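Local coordinates for serine protease pet (Escherichia coli, PDB 4OM9), which is the secreted passenger domain of an autotransporter enterotoxin, a serine protease that probably cleaves the host cytoskeletal protein alpha-fodrin, at residues K704-E716 and A739-G751. Numbering follows the deposited sequence.
Sequences KSGGDLTLTGATE and ANFTAKNQASVTG
Leu-709 and Phe-741 pair across neighbouring parallel strands, 708-712 and 740-744, which belong to successive rungs and lie on one face of the passenger's beta-helix; their axes run 9° apart and approach to 4.6 Å. The register is in step from Asp-708 with Asn-740 to Leu-711 with Ala-743. Backbone donors and acceptors match along its length: Asn-740 N gives to Gly-707 O, Leu-709 N to Asn-740 O, Thr-742 N to Leu-709 O at 2.7 Å, Leu-711 N to Thr-742 O, and Lys-744 N to Leu-711 O. On the far side of this rung, the amide of Ala-743 is taken by Ser-762 OG. Several carbonyls also receive a CA-H contact, as when Thr-710 CA lies 3.1 Å from Thr-742 O.

Inside the helix, Leu-709 CD2 sits 3.7 Å from Phe-741 CE2, and Leu-711 CD1 reaches CZ of the same ring at 4.0 Å. Both with CG anti to the backbone N, Leu-709 and Phe-741 run alongside one another. On the opposite face, Asp-708 and Asn-740 point the same way and a weak hydrogen bond joins Asn-740 ND2 to Asp-708 OD1 at 3.3 Å, the amide and carboxylate planes 62° apart. Beyond it, the extended Lys-744 chain brings CG and CE against Thr-712 CG2, while CE also meets Thr-710 CG2.

At the corner, where 740-744 turns into 747-750, the pairing shifts: Gly-713 N bonds to Asn-745 O at 2.7 Å, bent to 142° at the hydrogen. Just before it, Thr-712 O accepts from Tyr-727 OH, and Thr-712 OG1 donates to Gly-713 O at 2.9 Å.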
loop_
_atom_site.group_PDB
_atom_site.type_symbol
_atom_site.label_atom_id
_atom_site.label_comp_id
_atom_site.label_asym_id
_atom_site.label_seq_id
_atom_site.Cartn_x
_atom_site.Cartn_y
_atom_site.Cartn_z
ATOM N N LYS A 704 -17.759 3.514 -23.142
ATOM C CA LYS A 704 -16.845 3.031 -24.167
ATOM C C LYS A 704 -15.869 2.054 -23.543
ATOM O O LYS A 704 -15.343 2.320 -22.456
ATOM C CB LYS A 704 -16.106 4.194 -24.825
ATOM C CG LYS A 704 -17.045 5.154 -25.522
ATOM C CD LYS A 704 -16.332 6.360 -26.107
ATOM C CE LYS A 704 -17.361 7.333 -26.685
ATOM N NZ LYS A 704 -16.762 8.529 -27.339
ATOM N N SER A 705 -15.621 0.929 -24.217
ATOM C CA SER A 705 -14.821 -0.137 -23.619
ATOM C C SER A 705 -13.971 -0.944 -24.606
ATOM O O SER A 705 -14.483 -1.580 -25.524
ATOM C CB SER A 705 -15.733 -1.092 -22.842
ATOM O OG SER A 705 -15.015 -2.225 -22.377
ATOM N N GLY A 706 -12.662 -0.915 -24.379
ATOM C CA GLY A 706 -11.700 -1.647 -25.174
ATOM C C GLY A 706 -11.042 -2.708 -24.318
ATOM O O GLY A 706 -10.021 -3.285 -24.701
ATOM N N GLY A 707 -11.633 -2.961 -23.152
ATOM C CA GLY A 707 -11.147 -3.982 -22.239
ATOM C C GLY A 707 -12.194 -5.053 -21.996
ATOM O O GLY A 707 -13.008 -5.338 -22.870
ATOM N N ASP A 708 -12.164 -5.663 -20.814
ATOM C CA ASP A 708 -13.199 -6.615 -20.419
ATOM C C ASP A 708 -14.251 -5.935 -19.540
ATOM O O ASP A 708 -13.929 -5.330 -18.515
ATOM C CB ASP A 708 -12.593 -7.806 -19.681
ATOM C CG ASP A 708 -11.595 -8.590 -20.536
ATOM O OD1 ASP A 708 -11.348 -8.200 -21.694
ATOM O OD2 ASP A 708 -11.045 -9.595 -20.041
ATOM N N LEU A 709 -15.507 -6.026 -19.963
ATOM C CA LEU A 709 -16.635 -5.531 -19.184
ATOM C C LEU A 709 -17.666 -6.642 -18.974
ATOM O O LEU A 709 -18.205 -7.221 -19.931
ATOM C CB LEU A 709 -17.281 -4.322 -19.863
ATOM C CG LEU A 709 -18.524 -3.748 -19.179
ATOM C CD1 LEU A 709 -18.191 -3.238 -17.736
ATOM C CD2 LEU A 709 -19.111 -2.646 -20.023
ATOM N N THR A 710 -17.925 -6.943 -17.710
ATOM C CA THR A 710 -18.844 -8.001 -17.350
ATOM C C THR A 710 -19.949 -7.467 -16.448
ATOM O O THR A 710 -19.692 -6.767 -15.467
ATOM C CB THR A 710 -18.118 -9.142 -16.646
ATOM O OG1 THR A 710 -17.022 -9.574 -17.458
ATOM C CG2 THR A 710 -19.061 -10.303 -16.420
ATOM N N LEU A 711 -21.184 -7.805 -16.789
ATOM C CA LEU A 711 -22.340 -7.327 -16.054
ATOM C C LEU A 711 -23.155 -8.509 -15.534
ATOM O O LEU A 711 -23.573 -9.375 -16.306
ATOM C CB LEU A 711 -23.177 -6.427 -16.952
ATOM C CG LEU A 711 -22.358 -5.376 -17.699
ATOM C CD1 LEU A 711 -23.235 -4.603 -18.675
ATOM C CD2 LEU A 711 -21.699 -4.441 -16.703
ATOM N N THR A 712 -23.352 -8.565 -14.219
ATOM C CA THR A 712 -23.960 -9.733 -13.585
ATOM C C THR A 712 -24.887 -9.352 -12.458
ATOM O O THR A 712 -24.748 -8.281 -11.876
ATOM C CB THR A 712 -22.922 -10.686 -12.958
ATOM O OG1 THR A 712 -22.529 -10.157 -11.692
ATOM C CG2 THR A 712 -21.692 -10.863 -13.836
ATOM N N GLY A 713 -25.797 -10.260 -12.116
ATOM C CA GLY A 713 -26.653 -10.083 -10.957
ATOM C C GLY A 713 -25.835 -9.973 -9.692
ATOM O O GLY A 713 -24.646 -10.291 -9.691
ATOM N N ALA A 714 -26.458 -9.518 -8.612
ATOM C CA ALA A 714 -25.758 -9.446 -7.334
ATOM C C ALA A 714 -25.449 -10.859 -6.857
ATOM O O ALA A 714 -26.324 -11.562 -6.361
ATOM C CB ALA A 714 -26.580 -8.693 -6.303
ATOM N N THR A 715 -24.202 -11.282 -7.032
ATOM C CA THR A 715 -23.790 -12.616 -6.618
ATOM C C THR A 715 -23.412 -12.605 -5.143
ATOM O O THR A 715 -22.765 -13.527 -4.647
ATOM C CB THR A 715 -22.606 -13.140 -7.463
ATOM O OG1 THR A 715 -22.320 -14.500 -7.108
ATOM C CG2 THR A 715 -21.365 -12.284 -7.249
ATOM N N GLU A 716 -23.828 -11.550 -4.447
ATOM C CA GLU A 716 -23.551 -11.416 -3.023
ATOM C C GLU A 716 -24.800 -11.682 -2.179
ATOM O O GLU A 716 -25.440 -12.724 -2.324
ATOM C CB GLU A 716 -22.971 -10.024 -2.711
ATOM C CG GLU A 716 -23.518 -8.875 -3.563
ATOM C CD GLU A 716 -22.574 -8.456 -4.686
ATOM O OE1 GLU A 716 -21.618 -9.207 -4.977
ATOM O OE2 GLU A 716 -22.788 -7.371 -5.277
ATOM N N ALA A 739 -12.219 -6.668 -27.910
ATOM C CA ALA A 739 -12.521 -6.631 -26.482
ATOM C C ALA A 739 -13.538 -7.677 -26.036
ATOM O O ALA A 739 -13.923 -8.553 -26.807
ATOM C CB ALA A 739 -13.015 -5.254 -26.109
ATOM N N ASN A 740 -13.951 -7.585 -24.773
ATOM C CA ASN A 740 -14.990 -8.457 -24.219
ATOM C C ASN A 740 -16.097 -7.691 -23.502
ATOM O O ASN A 740 -15.854 -6.849 -22.616
ATOM C CB ASN A 740 -14.395 -9.481 -23.254
ATOM C CG ASN A 740 -13.598 -10.551 -23.960
ATOM O OD1 ASN A 740 -14.062 -11.145 -24.940
ATOM N ND2 ASN A 740 -12.387 -10.798 -23.478
ATOM N N PHE A 741 -17.322 -7.992 -23.905
ATOM C CA PHE A 741 -18.502 -7.436 -23.284
ATOM C C PHE A 741 -19.424 -8.592 -22.914
ATOM O O PHE A 741 -20.102 -9.162 -23.769
ATOM C CB PHE A 741 -19.182 -6.437 -24.220
ATOM C CG PHE A 741 -20.432 -5.825 -23.657
ATOM C CD1 PHE A 741 -21.662 -6.445 -23.829
ATOM C CD2 PHE A 741 -20.385 -4.621 -22.976
ATOM C CE1 PHE A 741 -22.812 -5.888 -23.324
ATOM C CE2 PHE A 741 -21.536 -4.052 -22.463
ATOM C CZ PHE A 741 -22.751 -4.686 -22.639
ATOM N N THR A 742 -19.428 -8.928 -21.631
ATOM C CA THR A 742 -20.138 -10.084 -21.118
ATOM C C THR A 742 -21.291 -9.715 -20.182
ATOM O O THR A 742 -21.120 -8.964 -19.225
ATOM C CB THR A 742 -19.166 -11.040 -20.375
ATOM O OG1 THR A 742 -18.137 -11.467 -21.272
ATOM C CG2 THR A 742 -19.892 -12.265 -19.830
ATOM N N ALA A 743 -22.471 -10.250 -20.472
ATOM C CA ALA A 743 -23.610 -10.124 -19.578
ATOM C C ALA A 743 -24.113 -11.516 -19.238
ATOM O O ALA A 743 -24.242 -12.363 -20.123
ATOM C CB ALA A 743 -24.707 -9.291 -20.210
ATOM N N LYS A 744 -24.395 -11.753 -17.962
ATOM C CA LYS A 744 -24.747 -13.086 -17.486
ATOM C C LYS A 744 -25.303 -13.062 -16.067
ATOM O O LYS A 744 -25.242 -12.038 -15.385
ATOM C CB LYS A 744 -23.524 -14.002 -17.534
ATOM C CG LYS A 744 -22.465 -13.651 -16.511
ATOM C CD LYS A 744 -21.194 -14.462 -16.726
ATOM C CE LYS A 744 -20.103 -14.050 -15.739
ATOM N NZ LYS A 744 -18.889 -14.913 -15.822
ATOM N N ASN A 745 -25.838 -14.203 -15.634
ATOM C CA ASN A 745 -26.291 -14.394 -14.257
ATOM C C ASN A 745 -27.299 -13.362 -13.773
ATOM O O ASN A 745 -26.982 -12.533 -12.933
ATOM C CB ASN A 745 -25.093 -14.404 -13.308
ATOM C CG ASN A 745 -24.498 -15.787 -13.137
ATOM O OD1 ASN A 745 -23.678 -16.229 -13.943
ATOM N ND2 ASN A 745 -24.913 -16.483 -12.083
ATOM N N GLN A 746 -28.515 -13.434 -14.303
ATOM C CA GLN A 746 -29.612 -12.556 -13.894
ATOM C C GLN A 746 -29.253 -11.085 -14.084
ATOM O O GLN A 746 -29.374 -10.264 -13.173
ATOM C CB GLN A 746 -30.019 -12.856 -12.452
ATOM C CG GLN A 746 -30.797 -14.161 -12.329
ATOM C CD GLN A 746 -31.011 -14.593 -10.900
ATOM O OE1 GLN A 746 -30.526 -13.956 -9.969
ATOM N NE2 GLN A 746 -31.743 -15.683 -10.716
ATOM N N ALA A 747 -28.805 -10.781 -15.296
ATOM C CA ALA A 747 -28.504 -9.430 -15.723
ATOM C C ALA A 747 -29.525 -8.965 -16.756
ATOM O O ALA A 747 -29.765 -9.653 -17.742
ATOM C CB ALA A 747 -27.106 -9.362 -16.299
ATOM N N SER A 748 -30.117 -7.799 -16.532
ATOM C CA SER A 748 -31.031 -7.209 -17.501
ATOM C C SER A 748 -30.431 -5.928 -18.078
ATOM O O SER A 748 -30.345 -4.919 -17.393
ATOM C CB SER A 748 -32.384 -6.926 -16.855
ATOM O OG SER A 748 -33.239 -6.256 -17.760
ATOM N N VAL A 749 -30.023 -5.980 -19.340
ATOM C CA VAL A 749 -29.210 -4.930 -19.944
ATOM C C VAL A 749 -29.953 -4.146 -21.016
ATOM O O VAL A 749 -30.351 -4.700 -22.041
ATOM C CB VAL A 749 -27.941 -5.522 -20.578
ATOM C CG1 VAL A 749 -27.058 -4.423 -21.150
ATOM C CG2 VAL A 749 -27.191 -6.353 -19.564
ATOM N N THR A 750 -30.123 -2.846 -20.788
ATOM C CA THR A 750 -30.806 -1.989 -21.750
ATOM C C THR A 750 -29.798 -1.025 -22.376
ATOM O O THR A 750 -28.833 -0.624 -21.731
ATOM C CB THR A 750 -31.975 -1.205 -21.078
ATOM O OG1 THR A 750 -32.915 -2.129 -20.516
ATOM C CG2 THR A 750 -32.707 -0.314 -22.076
ATOM N N GLY A 751 -30.012 -0.671 -23.640
ATOM C CA GLY A 751 -29.170 0.300 -24.315
ATOM C C GLY A 751 -28.389 -0.335 -25.442
ATOM O O GLY A 751 -27.803 -1.406 -25.268
#